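Local atomic coordinates of aerolysin-like protein (Bombina maxima, PDB entry 6LH8), a protein that is an aerolysin-like protein of a toad pore-forming system that modulates endolysosomes, probably forming membrane pores or regulating a paralog that does. Residues T82-Y85 / G86-E89; V7-D10 / K11-E14. One frame throughout, in Å; residues are numbered along the deposited sequence.

Contact 1 (T82-Y85 / G86-E89); sequences TFTY and GSLE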
loop_
_atom_site.group_PDB
_atom_site.type_symbol
_atom_site.label_atom_id
_atom_site.label_comp_id
_atom_site.label_asym_id
_atom_site.label_seq_id
_atom_site.Cartn_x
_atom_site.Cartn_y
_atom_site.Cartn_z
ATOM N N THR A 82 8.290 5.827 12.996
ATOM C CA THR A 82 8.665 7.069 13.662
ATOM C C THR A 82 8.792 8.171 12.619
ATOM O O THR A 82 9.705 8.149 11.790
ATOM C CB THR A 82 9.969 6.913 14.437
ATOM O OG1 THR A 82 9.827 5.849 15.383
ATOM C CG2 THR A 82 10.302 8.205 15.187
ATOM N N PHE A 83 7.869 9.122 12.650
ATOM C CA PHE A 83 8.014 10.355 11.890
ATOM C C PHE A 83 8.721 11.396 12.750
ATOM O O PHE A 83 8.693 11.346 13.977
ATOM C CB PHE A 83 6.652 10.895 11.449
ATOM C CG PHE A 83 5.818 9.911 10.657
ATOM C CD1 PHE A 83 6.076 9.688 9.319
ATOM C CD2 PHE A 83 4.746 9.254 11.244
ATOM C CE1 PHE A 83 5.296 8.798 8.579
ATOM C CE2 PHE A 83 3.956 8.352 10.516
ATOM C CZ PHE A 83 4.234 8.126 9.177
ATOM N N THR A 84 9.362 12.353 12.091
ATOM C CA THR A 84 9.934 13.512 12.772
ATOM C C THR A 84 9.365 14.746 12.090
ATOM O O THR A 84 9.594 14.951 10.896
ATOM C CB THR A 84 11.466 13.501 12.720
ATOM O OG1 THR A 84 11.949 12.370 13.442
ATOM C CG2 THR A 84 12.046 14.767 13.357
ATOM N N TYR A 85 8.574 15.532 12.822
ATOM C CA TYR A 85 7.964 16.706 12.218
ATOM C C TYR A 85 9.040 17.669 11.715
ATOM O O TYR A 85 9.979 18.013 12.441
ATOM C CB TYR A 85 7.035 17.405 13.216
ATOM C CG TYR A 85 6.508 18.729 12.685
ATOM C CD1 TYR A 85 5.912 18.799 11.421
ATOM C CD2 TYR A 85 6.632 19.908 13.417
ATOM C CE1 TYR A 85 5.460 19.997 10.914
ATOM C CE2 TYR A 85 6.171 21.114 12.913
ATOM C CZ TYR A 85 5.585 21.146 11.652
ATOM O OH TYR A 85 5.124 22.325 11.109
ATOM N N GLY A 86 8.915 18.067 10.444
ATOM C CA GLY A 86 9.845 18.970 9.812
ATOM C C GLY A 86 10.985 18.316 9.052
ATOM O O GLY A 86 11.765 19.043 8.410
ATOM N N SER A 87 11.112 16.982 9.084
ATOM C CA SER A 87 12.204 16.348 8.342
ATOM C C SER A 87 11.939 14.919 7.866
ATOM O O SER A 87 12.543 14.497 6.876
ATOM C CB SER A 87 13.501 16.365 9.162
ATOM O OG SER A 87 13.378 15.677 10.389
ATOM N N LEU A 88 11.078 14.145 8.536
ATOM C CA LEU A 88 10.720 12.818 8.023
ATOM C C LEU A 88 9.222 12.644 8.236
ATOM O O LEU A 88 8.792 12.327 9.346
ATOM C CB LEU A 88 11.508 11.707 8.707
ATOM C CG LEU A 88 11.575 10.309 8.060
ATOM C CD1 LEU A 88 10.272 9.529 8.165
ATOM C CD2 LEU A 88 12.025 10.384 6.609
ATOM N N GLU A 89 8.440 12.835 7.171
ATOM C CA GLU A 89 6.982 12.813 7.271
ATOM C C GLU A 89 6.346 11.767 6.371
ATOM O O GLU A 89 5.114 11.707 6.284
ATOM C CB GLU A 89 6.415 14.201 6.952
ATOM C CG GLU A 89 6.775 15.208 8.018
ATOM C CD GLU A 89 6.640 16.648 7.590
ATOM O OE1 GLU A 89 6.208 16.908 6.438
ATOM O OE2 GLU A 89 6.987 17.521 8.414
HETATM O O HOH W 1 12.768 18.034 11.874
#

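Contact 2 (V7-D10 / K11-E14); sequences VLWD and KEIE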
loop_
_atom_site.group_PDB
_atom_site.type_symbol
_atom_site.label_atom_id
_atom_site.label_comp_id
_atom_site.label_asym_id
_atom_site.label_seq_id
_atom_site.Cartn_x
_atom_site.Cartn_y
_atom_site.Cartn_z
ATOM N N VAL A 7 -4.178 7.479 17.325
ATOM C CA VAL A 7 -4.844 7.592 16.028
ATOM C C VAL A 7 -6.326 7.308 16.228
ATOM O O VAL A 7 -6.689 6.333 16.898
ATOM C CB VAL A 7 -4.233 6.630 14.994
ATOM C CG1 VAL A 7 -4.936 6.803 13.645
ATOM C CG2 VAL A 7 -2.750 6.882 14.840
ATOM N N LEU A 8 -7.185 8.170 15.661
ATOM C CA LEU A 8 -8.641 8.007 15.761
ATOM C C LEU A 8 -9.131 7.190 14.566
ATOM O O LEU A 8 -9.721 7.699 13.610
ATOM C CB LEU A 8 -9.338 9.357 15.846
ATOM C CG LEU A 8 -8.768 10.385 16.843
ATOM C CD1 LEU A 8 -9.643 11.618 16.926
ATOM C CD2 LEU A 8 -8.573 9.765 18.233
ATOM N N TRP A 9 -8.901 5.878 14.657
ATOM C CA TRP A 9 -9.226 4.988 13.550
ATOM C C TRP A 9 -10.720 4.963 13.262
ATOM O O TRP A 9 -11.125 4.731 12.113
ATOM C CB TRP A 9 -8.726 3.579 13.856
ATOM C CG TRP A 9 -7.237 3.434 13.934
ATOM C CD1 TRP A 9 -6.507 3.029 15.018
ATOM C CD2 TRP A 9 -6.292 3.665 12.876
ATOM N NE1 TRP A 9 -5.163 3.006 14.701
ATOM C CE2 TRP A 9 -5.007 3.386 13.394
ATOM C CE3 TRP A 9 -6.406 4.090 11.550
ATOM C CZ2 TRP A 9 -3.846 3.514 12.627
ATOM C CZ3 TRP A 9 -5.248 4.209 10.786
ATOM C CH2 TRP A 9 -3.988 3.921 11.330
ATOM N N ASP A 10 -11.565 5.208 14.278
ATOM C CA ASP A 10 -12.995 5.208 13.986
ATOM C C ASP A 10 -13.415 6.407 13.149
ATOM O O ASP A 10 -14.549 6.429 12.656
ATOM C CB ASP A 10 -13.832 5.149 15.273
ATOM C CG ASP A 10 -13.708 6.392 16.130
ATOM O OD1 ASP A 10 -12.602 6.969 16.212
ATOM O OD2 ASP A 10 -14.716 6.777 16.756
ATOM N N LYS A 11 -12.538 7.397 12.980
ATOM C CA LYS A 11 -12.796 8.559 12.140
ATOM C C LYS A 11 -12.137 8.447 10.766
ATOM O O LYS A 11 -12.045 9.455 10.051
ATOM C CB LYS A 11 -12.318 9.831 12.839
ATOM C CG LYS A 11 -13.116 10.203 14.088
ATOM C CD LYS A 11 -14.556 10.547 13.711
ATOM C CE LYS A 11 -15.387 10.968 14.921
ATOM N NZ LYS A 11 -16.855 10.945 14.625
ATOM N N GLU A 12 -11.686 7.248 10.390
ATOM C CA GLU A 12 -10.974 7.040 9.131
ATOM C C GLU A 12 -11.844 7.402 7.932
ATOM O O GLU A 12 -13.038 7.088 7.892
ATOM C CB GLU A 12 -10.527 5.583 9.024
ATOM C CG GLU A 12 -9.842 5.238 7.706
ATOM C CD GLU A 12 -9.204 3.869 7.724
ATOM O OE1 GLU A 12 -8.163 3.705 8.390
ATOM O OE2 GLU A 12 -9.748 2.958 7.063
ATOM N N ILE A 13 -11.228 8.056 6.946
ATOM C CA ILE A 13 -11.880 8.464 5.704
ATOM C C ILE A 13 -11.431 7.510 4.609
ATOM O O ILE A 13 -10.233 7.210 4.484
ATOM C CB ILE A 13 -11.529 9.916 5.328
ATOM C CG1 ILE A 13 -12.068 10.887 6.381
ATOM C CG2 ILE A 13 -12.043 10.254 3.901
ATOM C CD1 ILE A 13 -11.469 12.325 6.251
ATOM N N GLU A 14 -12.388 7.036 3.811
ATOM C CA GLU A 14 -12.095 6.221 2.634
ATOM C C GLU A 14 -11.812 7.170 1.477
ATOM O O GLU A 14 -12.729 7.751 0.892
ATOM C CB GLU A 14 -13.265 5.285 2.332
ATOM C CG GLU A 14 -13.109 4.431 1.085
ATOM C CD GLU A 14 -14.351 3.590 0.810
ATOM O OE1 GLU A 14 -15.473 4.062 1.109
ATOM O OE2 GLU A 14 -14.203 2.455 0.314
HETATM O O HOH W 2 -14.740 5.819 9.815
#

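Contact 1 (T82-Y85 / G86-E89)
Leu-88 O lies in the plane of the Phe-83 ring at its edge, 4.0 Å from Phe-83 CG and closer still to Phe-83 CB, while the backbone carbonyl of Glu-89 reaches Phe-83 CD1 and CE1 obliquely. At the other end of the turn the Tyr-85 ring and the Glu-89 carboxylate run side by side in nearly parallel planes, 11° apart, with Glu-89 OE2 3.4 Å from Tyr-85 CD1. CG of Tyr-85 is anti to the backbone N (chi1 173°); this torsion sets the ring beside its own carbonyl carbon, and so next to Gly-86 N. That same N-H donates to Glu-89 OE2 at 2.9 Å, meeting the oxygen on its anti side and holding the carboxylate beside the ring.

Thr-84 and Leu-88 form an antiparallel hydrogen-bonded pair. Thr-84 N gives a 2.8 Å bond to a lone pair of Leu-88 O; in return Thr-84 O accepts from Leu-88 N at 2.9 Å, in the carbonyl plane, and from Ser-87 N at 3.1 Å, above it. Two residues thus face one, a classic beta bulge. Ser-87 OG lies 3.4 Å from Thr-84 CG2, and a water joins it to Tyr-85 O. Gly-86 turns the chain with a positive phi of 93°, a conformation readily adopted by glycine.

The turn leaves strand 81-84, which pairs with strand 65-68, and leads into strand 90-100. Phe-83 packs on His-50 and Ile-52 of strand 41-53 and on Leu-68, whereas Tyr-85 leans on Leu-54, Thr-58, Val-60 and Ile-62.

Contact 2 (V7-D10 / K11-E14)
Two backbone hydrogen bonds close the short 3-10 turn: Lys-11 N donates to Leu-8 O at 2.9 Å, and Glu-12 N to Trp-9 O at 3.1 Å. Both donors stand well above the carbonyl planes, off the lone pairs. Overlapping its start, Leu-8 is the centre of an inverse gamma turn, whose closing bond from Trp-9 N to Val-7 O is weak.

Van der Waals contacts involve few atoms. Lys-11 CB lies 3.4 Å from Leu-8 O, and Glu-12 CB 3.3 Å from Trp-9 O. Within 7-10, Val-7 CG1 sits over the centre of one face of the Trp-9 indole.

Among the polar side chains, Glu-12 extends with CG anti to the backbone N (chi1 177°), bringing OE1 to 3.6 Å from Trp-9 CE3; carboxylate and ring planes are almost perpendicular, 87° apart. This oxygen also forms a salt bridge with Lys-71. Asp-10 and Lys-11 lie side by side, but Asp-10 OD2 and Lys-11 NZ remain 5.1 Å apart, too far for a salt bridge. A water donates to both Asp-10 O and Glu-12 O.

The chemistry is therefore that of a surface turn secured mainly through its backbone: the water ties together two carbonyls, and Lys-71 probably balances the charge of Glu-12 beside the indole.

Contact 2 comes first along the chain, in a break within strand 4-28, an outermost strand of the five-stranded antiparallel sheet; contact 1 follows much later, between strand 81-84 of the small two-stranded sheet and strand 90-100, the other outermost strand of the large one. Their centres are 21 Å apart and their nearest atoms about 8 Å apart, without touching. Both lie on the surface, their centres about 20 Å (contact 1) and 17 Å (contact 2) from the centre of the chain. One interrupts an edge strand and the other precedes one, so these local turns belong to the borders of an elongated, strand-rich molecule, consistent with the aerolysin-like family.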